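Local coordinates for pesticidial crystal protein CRY2AA (Bacillus thuringiensis serovar kurstaki, PDB 1I5P) that kills dipteran and lepidopteran larvae by binding to midgut epithelial cells and causing their colloid-osmotic lysis, at residues 306-317 with 332-343; 268-279 with 464-473. All blocks are in the same frame, centred on the assembly; numbering follows the deposited sequence.

Contact 1: 306-317 with 332-343; sequences YILSGISGTRLS and THSLNSARVNYS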
loop_
_atom_site.group_PDB
_atom_site.type_symbol
_atom_site.label_atom_id
_atom_site.label_comp_id
_atom_site.label_asym_id
_atom_site.label_seq_id
_atom_site.Cartn_x
_atom_site.Cartn_y
_atom_site.Cartn_z
ATOM N N TYR A 306 -1.863 14.883 5.937
ATOM C CA TYR A 306 -3.044 15.681 6.241
ATOM C C TYR A 306 -4.318 14.909 5.915
ATOM O O TYR A 306 -4.272 13.861 5.262
ATOM C CB TYR A 306 -3.022 16.996 5.455
ATOM C CG TYR A 306 -2.065 18.015 6.028
ATOM C CD1 TYR A 306 -0.714 17.996 5.694
ATOM C CD2 TYR A 306 -2.502 18.957 6.961
ATOM C CE1 TYR A 306 0.185 18.886 6.279
ATOM C CE2 TYR A 306 -1.614 19.849 7.552
ATOM C CZ TYR A 306 -0.276 19.810 7.209
ATOM O OH TYR A 306 0.587 20.689 7.817
ATOM N N ILE A 307 -5.451 15.427 6.380
ATOM C CA ILE A 307 -6.737 14.785 6.138
ATOM C C ILE A 307 -7.437 15.417 4.941
ATOM O O ILE A 307 -7.869 16.570 4.986
ATOM C CB ILE A 307 -7.630 14.860 7.390
ATOM C CG1 ILE A 307 -6.959 14.070 8.525
ATOM C CG2 ILE A 307 -9.020 14.313 7.089
ATOM C CD1 ILE A 307 -7.710 14.089 9.835
ATOM N N LEU A 308 -7.523 14.640 3.863
ATOM C CA LEU A 308 -8.140 15.067 2.606
ATOM C C LEU A 308 -9.563 15.562 2.794
ATOM O O LEU A 308 -10.415 14.852 3.331
ATOM C CB LEU A 308 -8.128 13.904 1.609
ATOM C CG LEU A 308 -8.717 14.134 0.213
ATOM C CD1 LEU A 308 -7.911 15.205 -0.511
ATOM C CD2 LEU A 308 -8.697 12.825 -0.582
ATOM N N SER A 309 -9.818 16.775 2.322
ATOM C CA SER A 309 -11.134 17.384 2.438
ATOM C C SER A 309 -11.849 17.412 1.093
ATOM O O SER A 309 -13.033 17.086 1.000
ATOM C CB SER A 309 -11.001 18.811 2.970
ATOM O OG SER A 309 -12.270 19.429 3.054
ATOM N N GLY A 310 -11.123 17.805 0.053
ATOM C CA GLY A 310 -11.709 17.875 -1.271
ATOM C C GLY A 310 -10.811 18.557 -2.285
ATOM O O GLY A 310 -9.594 18.598 -2.127
ATOM N N ILE A 311 -11.408 19.093 -3.339
ATOM C CA ILE A 311 -10.639 19.782 -4.365
ATOM C C ILE A 311 -11.414 20.979 -4.880
ATOM O O ILE A 311 -12.627 21.083 -4.689
ATOM C CB ILE A 311 -10.349 18.875 -5.594
ATOM C CG1 ILE A 311 -11.667 18.536 -6.301
ATOM C CG2 ILE A 311 -9.636 17.595 -5.164
ATOM C CD1 ILE A 311 -11.490 17.947 -7.684
ATOM N N SER A 312 -10.694 21.884 -5.522
ATOM C CA SER A 312 -11.295 23.057 -6.137
ATOM C C SER A 312 -10.678 23.052 -7.526
ATOM O O SER A 312 -9.602 22.490 -7.727
ATOM C CB SER A 312 -10.917 24.344 -5.392
ATOM O OG SER A 312 -9.560 24.690 -5.608
ATOM N N GLY A 313 -11.359 23.649 -8.493
ATOM C CA GLY A 313 -10.803 23.660 -9.828
ATOM C C GLY A 313 -11.607 24.481 -10.805
ATOM O O GLY A 313 -12.640 25.058 -10.459
ATOM N N THR A 314 -11.115 24.536 -12.036
ATOM C CA THR A 314 -11.781 25.278 -13.090
ATOM C C THR A 314 -12.324 24.323 -14.138
ATOM O O THR A 314 -11.554 23.729 -14.894
ATOM C CB THR A 314 -10.814 26.241 -13.794
ATOM O OG1 THR A 314 -10.153 27.057 -12.822
ATOM C CG2 THR A 314 -11.573 27.131 -14.778
ATOM N N ARG A 315 -13.641 24.164 -14.179
ATOM C CA ARG A 315 -14.247 23.300 -15.185
ATOM C C ARG A 315 -14.877 24.177 -16.259
ATOM O O ARG A 315 -15.527 25.182 -15.955
ATOM C CB ARG A 315 -15.316 22.401 -14.570
ATOM C CG ARG A 315 -16.499 23.133 -13.970
ATOM C CD ARG A 315 -17.442 22.121 -13.357
ATOM N NE ARG A 315 -18.397 22.721 -12.434
ATOM C CZ ARG A 315 -19.072 22.024 -11.529
ATOM N NH1 ARG A 315 -18.888 20.713 -11.435
ATOM N NH2 ARG A 315 -19.930 22.633 -10.722
ATOM N N LEU A 316 -14.678 23.802 -17.516
ATOM C CA LEU A 316 -15.238 24.566 -18.620
ATOM C C LEU A 316 -16.044 23.694 -19.574
ATOM O O LEU A 316 -15.662 22.561 -19.872
ATOM C CB LEU A 316 -14.122 25.269 -19.401
ATOM C CG LEU A 316 -13.291 26.334 -18.676
ATOM C CD1 LEU A 316 -12.188 26.834 -19.598
ATOM C CD2 LEU A 316 -14.186 27.486 -18.240
ATOM N N SER A 317 -17.170 24.236 -20.031
ATOM C CA SER A 317 -18.053 23.574 -20.992
ATOM C C SER A 317 -18.253 24.521 -22.166
ATOM O O SER A 317 -19.073 25.435 -22.109
ATOM C CB SER A 317 -19.413 23.256 -20.373
ATOM O OG SER A 317 -19.380 22.038 -19.651
ATOM N N THR A 332 -16.534 20.563 -25.639
ATOM C CA THR A 332 -15.412 20.076 -24.857
ATOM C C THR A 332 -15.580 20.422 -23.377
ATOM O O THR A 332 -15.585 21.594 -22.999
ATOM C CB THR A 332 -14.078 20.669 -25.372
ATOM O OG1 THR A 332 -13.006 20.268 -24.510
ATOM C CG2 THR A 332 -14.146 22.182 -25.412
ATOM N N HIS A 333 -15.745 19.388 -22.555
ATOM C CA HIS A 333 -15.893 19.545 -21.109
ATOM C C HIS A 333 -14.522 19.262 -20.513
ATOM O O HIS A 333 -14.059 18.120 -20.505
ATOM C CB HIS A 333 -16.910 18.549 -20.564
ATOM C CG HIS A 333 -18.266 18.673 -21.182
ATOM N ND1 HIS A 333 -19.070 19.775 -20.997
ATOM C CD2 HIS A 333 -18.954 17.836 -21.994
ATOM C CE1 HIS A 333 -20.196 19.613 -21.668
ATOM N NE2 HIS A 333 -20.151 18.445 -22.282
ATOM N N SER A 334 -13.870 20.307 -20.018
ATOM C CA SER A 334 -12.532 20.158 -19.472
ATOM C C SER A 334 -12.312 20.714 -18.072
ATOM O O SER A 334 -13.074 21.553 -17.588
ATOM C CB SER A 334 -11.540 20.834 -20.411
ATOM O OG SER A 334 -11.843 22.216 -20.529
ATOM N N LEU A 335 -11.259 20.210 -17.433
ATOM C CA LEU A 335 -10.830 20.655 -16.112
ATOM C C LEU A 335 -9.479 21.272 -16.429
ATOM O O LEU A 335 -8.508 20.565 -16.718
ATOM C CB LEU A 335 -10.655 19.482 -15.141
ATOM C CG LEU A 335 -10.054 19.876 -13.784
ATOM C CD1 LEU A 335 -10.967 20.866 -13.075
ATOM C CD2 LEU A 335 -9.841 18.633 -12.929
ATOM N N ASN A 336 -9.432 22.596 -16.395
ATOM C CA ASN A 336 -8.232 23.338 -16.737
ATOM C C ASN A 336 -7.260 23.595 -15.600
ATOM O O ASN A 336 -6.071 23.814 -15.834
ATOM C CB ASN A 336 -8.648 24.671 -17.366
ATOM C CG ASN A 336 -9.351 24.494 -18.706
ATOM O OD1 ASN A 336 -10.256 23.669 -18.846
ATOM N ND2 ASN A 336 -8.939 25.277 -19.694
ATOM N N SER A 337 -7.767 23.566 -14.372
ATOM C CA SER A 337 -6.943 23.828 -13.202
ATOM C C SER A 337 -7.531 23.136 -11.985
ATOM O O SER A 337 -8.748 22.976 -11.878
ATOM C CB SER A 337 -6.870 25.336 -12.948
ATOM O OG SER A 337 -6.051 25.632 -11.829
ATOM N N ALA A 338 -6.670 22.745 -11.058
ATOM C CA ALA A 338 -7.137 22.066 -9.865
ATOM C C ALA A 338 -6.172 22.190 -8.705
ATOM O O ALA A 338 -4.976 22.410 -8.889
ATOM C CB ALA A 338 -7.381 20.592 -10.175
ATOM N N ARG A 339 -6.712 22.049 -7.503
ATOM C CA ARG A 339 -5.914 22.104 -6.293
ATOM C C ARG A 339 -6.665 21.291 -5.255
ATOM O O ARG A 339 -7.880 21.417 -5.113
ATOM C CB ARG A 339 -5.726 23.552 -5.825
ATOM C CG ARG A 339 -4.873 23.701 -4.564
ATOM C CD ARG A 339 -4.315 25.116 -4.445
ATOM N NE ARG A 339 -5.364 26.129 -4.556
ATOM C CZ ARG A 339 -5.138 27.419 -4.804
ATOM N NH1 ARG A 339 -3.897 27.862 -4.966
ATOM N NH2 ARG A 339 -6.158 28.267 -4.893
ATOM N N VAL A 340 -5.926 20.440 -4.555
ATOM C CA VAL A 340 -6.487 19.573 -3.529
ATOM C C VAL A 340 -6.483 20.298 -2.184
ATOM O O VAL A 340 -5.529 21.013 -1.858
ATOM C CB VAL A 340 -5.672 18.270 -3.424
ATOM C CG1 VAL A 340 -6.261 17.362 -2.361
ATOM C CG2 VAL A 340 -5.654 17.566 -4.783
ATOM N N ASN A 341 -7.551 20.113 -1.416
ATOM C CA ASN A 341 -7.690 20.771 -0.120
ATOM C C ASN A 341 -7.680 19.794 1.050
ATOM O O ASN A 341 -8.128 18.651 0.929
ATOM C CB ASN A 341 -8.979 21.594 -0.096
ATOM C CG ASN A 341 -9.073 22.550 -1.267
ATOM O OD1 ASN A 341 -8.139 23.307 -1.541
ATOM N ND2 ASN A 341 -10.202 22.523 -1.968
ATOM N N TYR A 342 -7.174 20.260 2.188
ATOM C CA TYR A 342 -7.079 19.428 3.386
ATOM C C TYR A 342 -7.482 20.180 4.656
ATOM O O TYR A 342 -7.607 21.410 4.664
ATOM C CB TYR A 342 -5.643 18.915 3.563
ATOM C CG TYR A 342 -5.025 18.285 2.332
ATOM C CD1 TYR A 342 -4.524 19.074 1.296
ATOM C CD2 TYR A 342 -4.933 16.897 2.207
ATOM C CE1 TYR A 342 -3.945 18.499 0.165
ATOM C CE2 TYR A 342 -4.360 16.309 1.077
ATOM C CZ TYR A 342 -3.867 17.119 0.059
ATOM O OH TYR A 342 -3.315 16.548 -1.066
ATOM N N SER A 343 -7.673 19.419 5.729
ATOM C CA SER A 343 -8.030 19.980 7.025
ATOM C C SER A 343 -6.893 20.887 7.466
ATOM O O SER A 343 -5.734 20.657 7.105
ATOM C CB SER A 343 -8.210 18.866 8.054
ATOM O OG SER A 343 -9.263 17.993 7.690
HETATM O O HOH W 1 -12.548 21.445 -1.227
HETATM O O HOH W 2 -8.094 25.336 -3.349
#
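Ile-311 and Val-340 pair in a long antiparallel beta hairpin of the middle domain, the beta-prism part of this three-domain delta-endotoxin. Strands 308-317 and 332-342 run at 156° to each other. On the packed face, Ile-311 CG2 meets Val-340 CG2 at 4.0 Å, and Ala-338 and Leu-335 follow along the same side. This face looks inward. Ile-426 of strand 422-430 and Leu-464 of strand 462-469 pack on it. Gly-313 lies opposite Ala-338, where the CA atoms come within 4.0 Å. In Leu-335, chi1 of 173° and chi2 of 61° together bring CD1 back to 3.4 Å from Thr-314 O.

The other face is polar and partly hydrated. It carries Ser-312, Arg-339 and Asn-341. One water bridges Ser-312 OG, Arg-339 NE and Asn-341 OD1. Ser-312 OG also bonds to His-358, and Asn-341 OD1 to Ser-347. Leu-316 CD1, also on this face, rests against the amide of Asn-336, the two side chains crossing at about a right angle. Toward Ser-317 the hairpin is more open. There, on the same side as Ile-311, Ser-317 OG lies at the edge of the His-333 ring, in its plane, 2.7 Å from ND1 and hydrogen-bonded to it.

The hairpin is irregular near its other end. Ser-309 and Gly-310 both face Asn-341 in a classic beta bulge, which shifts the register by one residue. Asn-341 O accepts both backbone N-H groups from the same face of its carbonyl plane, from Ser-309 N at 2.9 Å and from Gly-310 N at 3.2 Å.

Contact 2: 268-279 with 464-473; sequences MVSSGANLYASG and LVSVHNRKNN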
loop_
_atom_site.group_PDB
_atom_site.type_symbol
_atom_site.label_atom_id
_atom_site.label_comp_id
_atom_site.label_asym_id
_atom_site.label_seq_id
_atom_site.Cartn_x
_atom_site.Cartn_y
_atom_site.Cartn_z
ATOM N N MET A 268 -0.804 -4.839 14.594
ATOM C CA MET A 268 -1.767 -4.347 13.624
ATOM C C MET A 268 -1.068 -3.404 12.644
ATOM O O MET A 268 -0.612 -2.332 13.025
ATOM C CB MET A 268 -2.899 -3.599 14.334
ATOM C CG MET A 268 -3.935 -3.011 13.387
ATOM S SD MET A 268 -5.082 -1.865 14.202
ATOM C CE MET A 268 -4.126 -0.347 14.174
ATOM N N VAL A 269 -0.962 -3.816 11.389
ATOM C CA VAL A 269 -0.340 -2.981 10.374
ATOM C C VAL A 269 -1.428 -1.973 10.015
ATOM O O VAL A 269 -2.370 -2.304 9.293
ATOM C CB VAL A 269 0.039 -3.832 9.145
ATOM C CG1 VAL A 269 0.640 -2.959 8.058
ATOM C CG2 VAL A 269 1.015 -4.919 9.567
ATOM N N SER A 270 -1.303 -0.752 10.531
ATOM C CA SER A 270 -2.311 0.283 10.315
ATOM C C SER A 270 -2.461 0.788 8.888
ATOM O O SER A 270 -3.490 1.368 8.533
ATOM C CB SER A 270 -2.051 1.470 11.245
ATOM O OG SER A 270 -1.009 2.284 10.744
ATOM N N SER A 271 -1.439 0.581 8.068
ATOM C CA SER A 271 -1.500 1.017 6.680
ATOM C C SER A 271 -0.405 0.358 5.863
ATOM O O SER A 271 0.566 -0.163 6.412
ATOM C CB SER A 271 -1.362 2.539 6.596
ATOM O OG SER A 271 -0.115 2.958 7.115
ATOM N N GLY A 272 -0.572 0.380 4.546
ATOM C CA GLY A 272 0.418 -0.212 3.670
ATOM C C GLY A 272 0.775 0.741 2.551
ATOM O O GLY A 272 0.563 1.943 2.663
ATOM N N ALA A 273 1.320 0.207 1.468
ATOM C CA ALA A 273 1.689 1.033 0.330
ATOM C C ALA A 273 0.441 1.573 -0.348
ATOM O O ALA A 273 -0.634 0.976 -0.259
ATOM C CB ALA A 273 2.499 0.217 -0.665
ATOM N N ASN A 274 0.577 2.712 -1.017
ATOM C CA ASN A 274 -0.550 3.297 -1.729
ATOM C C ASN A 274 -0.756 2.570 -3.043
ATOM O O ASN A 274 0.095 1.803 -3.484
ATOM C CB ASN A 274 -0.284 4.765 -2.077
ATOM C CG ASN A 274 -0.190 5.661 -0.864
ATOM O OD1 ASN A 274 -0.977 5.554 0.073
ATOM N ND2 ASN A 274 0.776 6.577 -0.890
ATOM N N LEU A 275 -1.906 2.824 -3.654
ATOM C CA LEU A 275 -2.238 2.295 -4.972
ATOM C C LEU A 275 -2.658 3.579 -5.675
ATOM O O LEU A 275 -3.554 4.268 -5.200
ATOM C CB LEU A 275 -3.420 1.316 -4.915
ATOM C CG LEU A 275 -3.216 -0.027 -4.203
ATOM C CD1 LEU A 275 -4.475 -0.862 -4.345
ATOM C CD2 LEU A 275 -2.020 -0.760 -4.800
ATOM N N TYR A 276 -1.997 3.923 -6.776
ATOM C CA TYR A 276 -2.337 5.145 -7.497
ATOM C C TYR A 276 -3.118 4.847 -8.756
ATOM O O TYR A 276 -2.796 3.918 -9.494
ATOM C CB TYR A 276 -1.085 5.929 -7.888
ATOM C CG TYR A 276 -0.098 6.101 -6.770
ATOM C CD1 TYR A 276 0.926 5.178 -6.570
ATOM C CD2 TYR A 276 -0.191 7.188 -5.902
ATOM C CE1 TYR A 276 1.843 5.341 -5.530
ATOM C CE2 TYR A 276 0.712 7.355 -4.861
ATOM C CZ TYR A 276 1.723 6.437 -4.678
ATOM O OH TYR A 276 2.613 6.631 -3.645
ATOM N N ALA A 277 -4.142 5.655 -8.997
ATOM C CA ALA A 277 -4.973 5.485 -10.171
ATOM C C ALA A 277 -5.062 6.787 -10.950
ATOM O O ALA A 277 -5.163 7.866 -10.362
ATOM C CB ALA A 277 -6.365 5.031 -9.759
ATOM N N SER A 278 -4.995 6.680 -12.271
ATOM C CA SER A 278 -5.122 7.840 -13.142
ATOM C C SER A 278 -6.097 7.404 -14.228
ATOM O O SER A 278 -6.373 6.212 -14.374
ATOM C CB SER A 278 -3.766 8.258 -13.740
ATOM O OG SER A 278 -3.321 7.368 -14.752
ATOM N N GLY A 279 -6.617 8.357 -14.989
ATOM C CA GLY A 279 -7.590 8.011 -16.007
ATOM C C GLY A 279 -7.092 7.457 -17.327
ATOM O O GLY A 279 -5.955 7.705 -17.746
ATOM N N LEU A 464 -6.480 14.397 -12.689
ATOM C CA LEU A 464 -6.314 13.944 -11.317
ATOM C C LEU A 464 -5.935 12.488 -11.114
ATOM O O LEU A 464 -6.223 11.619 -11.943
ATOM C CB LEU A 464 -7.579 14.259 -10.517
ATOM C CG LEU A 464 -8.069 15.699 -10.687
ATOM C CD1 LEU A 464 -9.249 15.951 -9.768
ATOM C CD2 LEU A 464 -6.935 16.671 -10.386
ATOM N N VAL A 465 -5.283 12.252 -9.981
ATOM C CA VAL A 465 -4.818 10.940 -9.573
ATOM C C VAL A 465 -5.365 10.664 -8.176
ATOM O O VAL A 465 -5.202 11.483 -7.268
ATOM C CB VAL A 465 -3.269 10.914 -9.517
ATOM C CG1 VAL A 465 -2.773 9.617 -8.876
ATOM C CG2 VAL A 465 -2.697 11.091 -10.923
ATOM N N SER A 466 -6.029 9.527 -8.000
ATOM C CA SER A 466 -6.546 9.183 -6.680
ATOM C C SER A 466 -5.538 8.259 -5.989
ATOM O O SER A 466 -4.982 7.349 -6.609
ATOM C CB SER A 466 -7.932 8.523 -6.781
ATOM O OG SER A 466 -7.937 7.410 -7.652
ATOM N N VAL A 467 -5.282 8.535 -4.713
ATOM C CA VAL A 467 -4.337 7.766 -3.912
ATOM C C VAL A 467 -5.116 6.913 -2.922
ATOM O O VAL A 467 -5.751 7.433 -1.999
ATOM C CB VAL A 467 -3.387 8.698 -3.128
ATOM C CG1 VAL A 467 -2.261 7.888 -2.509
ATOM C CG2 VAL A 467 -2.830 9.777 -4.053
ATOM N N HIS A 468 -5.054 5.602 -3.118
ATOM C CA HIS A 468 -5.780 4.661 -2.276
ATOM C C HIS A 468 -4.885 3.987 -1.242
ATOM O O HIS A 468 -3.785 3.515 -1.556
ATOM C CB HIS A 468 -6.440 3.600 -3.159
ATOM C CG HIS A 468 -7.266 4.175 -4.268
ATOM N ND1 HIS A 468 -8.634 4.026 -4.337
ATOM C CD2 HIS A 468 -6.912 4.908 -5.352
ATOM C CE1 HIS A 468 -9.088 4.643 -5.415
ATOM N NE2 HIS A 468 -8.061 5.184 -6.048
ATOM N N ASN A 469 -5.363 3.943 -0.004
ATOM C CA ASN A 469 -4.601 3.326 1.066
ATOM C C ASN A 469 -5.560 2.735 2.090
ATOM O O ASN A 469 -6.687 3.218 2.246
ATOM C CB ASN A 469 -3.684 4.374 1.714
ATOM C CG ASN A 469 -2.585 3.751 2.548
ATOM O OD1 ASN A 469 -2.826 3.297 3.666
ATOM N ND2 ASN A 469 -1.372 3.717 2.006
ATOM N N ARG A 470 -5.110 1.694 2.784
ATOM C CA ARG A 470 -5.925 1.040 3.796
ATOM C C ARG A 470 -6.092 1.885 5.055
ATOM O O ARG A 470 -7.054 1.699 5.808
ATOM C CB ARG A 470 -5.306 -0.298 4.184
ATOM C CG ARG A 470 -5.457 -1.395 3.147
ATOM C CD ARG A 470 -5.049 -2.730 3.737
ATOM N NE ARG A 470 -5.694 -3.848 3.052
ATOM C CZ ARG A 470 -5.163 -4.522 2.039
ATOM N NH1 ARG A 470 -3.962 -4.198 1.580
ATOM N NH2 ARG A 470 -5.832 -5.526 1.490
ATOM N N LYS A 471 -5.149 2.798 5.285
ATOM C CA LYS A 471 -5.175 3.664 6.460
ATOM C C LYS A 471 -6.591 4.042 6.875
ATOM O O LYS A 471 -7.355 4.579 6.078
ATOM C CB LYS A 471 -4.369 4.936 6.201
ATOM C CG LYS A 471 -4.246 5.829 7.420
ATOM C CD LYS A 471 -3.580 5.077 8.567
ATOM C CE LYS A 471 -3.296 5.999 9.741
ATOM N NZ LYS A 471 -2.485 5.317 10.790
ATOM N N ASN A 472 -6.933 3.773 8.129
ATOM C CA ASN A 472 -8.275 4.076 8.605
ATOM C C ASN A 472 -8.324 4.408 10.099
ATOM O O ASN A 472 -9.257 5.072 10.559
ATOM C CB ASN A 472 -9.188 2.883 8.286
ATOM C CG ASN A 472 -10.670 3.212 8.410
ATOM O OD1 ASN A 472 -11.088 4.349 8.215
ATOM N ND2 ASN A 472 -11.475 2.194 8.708
ATOM N N ASN A 473 -7.317 3.971 10.853
ATOM C CA ASN A 473 -7.297 4.228 12.291
ATOM C C ASN A 473 -6.845 5.645 12.621
ATOM O O ASN A 473 -5.812 5.863 13.255
ATOM C CB ASN A 473 -6.411 3.205 13.016
ATOM C CG ASN A 473 -4.946 3.330 12.662
ATOM O OD1 ASN A 473 -4.588 3.521 11.504
ATOM N ND2 ASN A 473 -4.085 3.205 13.669
HETATM O O HOH W 3 -6.074 1.526 9.350
HETATM O O HOH W 4 -0.097 4.923 9.357
HETATM O O HOH W 5 -2.490 0.430 1.955
HETATM O O HOH W 6 -5.921 11.043 -14.420
#
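An edge strand of a three-stranded antiparallel sheet in the middle domain makes this contact. Strand 275-278 borders strand 464-469, whose other neighbour is strand 422-430. Leu-275 and His-468 form a hydrogen-bonded pair, as do Ala-277 and Ser-466. Both pairs exchange two backbone bonds. On one face, Val-467 CG1 lies 3.8 Å from Tyr-276 CE2, with the two side chains side by side and pointing the same way. Helix 238-259 touches Tyr-276 through Leu-242 and Arg-245. On the other face, Ala-277 CB packs 3.5 Å from Ser-466 OG. That hydroxyl is hydrogen-bonded to His-468 NE2 and to Ser-376.

Past the Leu-275/His-468 pair, the side chain of Asn-469, at the end of its strand, continues the link. A chi1 of -163° swings its amide across to the loop at 272-274. ND2 gives 2.7 Å bonds to Gly-272 O and to Asn-274 OD1. In each bond the nitrogen stands 42° out of the acceptor's carbonyl plane. The amide planes of Asn-469 and Asn-274 are 74° apart. Asn-469 OD1 accepts from Lys-471 N on a lone pair, at 2.9 Å, which closes an Asx turn. A water links Lys-471 NZ to the hydroxyls of Ser-270 and Ser-271. Ser-270 OG is also hydrogen-bonded to Thr-495 O.

The Asn-469 side chain thus has both ends engaged, which fixes the rotation of its amide. The buried Lys-471 NZ is hydrogen-bonded to Asn-473 OD1 at 2.9 Å, that water and His-485. This set of partners is consistent with a charged ammonium, its cost of burial partly repaid by these bonds.

Both contacts belong to the middle domain, with centres about 19 Å apart. The centre of contact 1 lies about 24 Å from the centre of the chain, that of contact 2 about 6 Å. The two meet at Leu-464, the first residue of the 464-473 segment. Its CD1 is 3.7 Å from Ile-311 CD1, and its CD2 is 4.0 Å from Ala-338 CB. The inner face of the hairpin in contact 1 therefore packs directly on the sheet of contact 2. Strand 422-430 joins them further: it pairs with strand 462-469, and its Ile-426 touches Ile-311 and Val-340. Contact 2 in turn lies against helix 238-259.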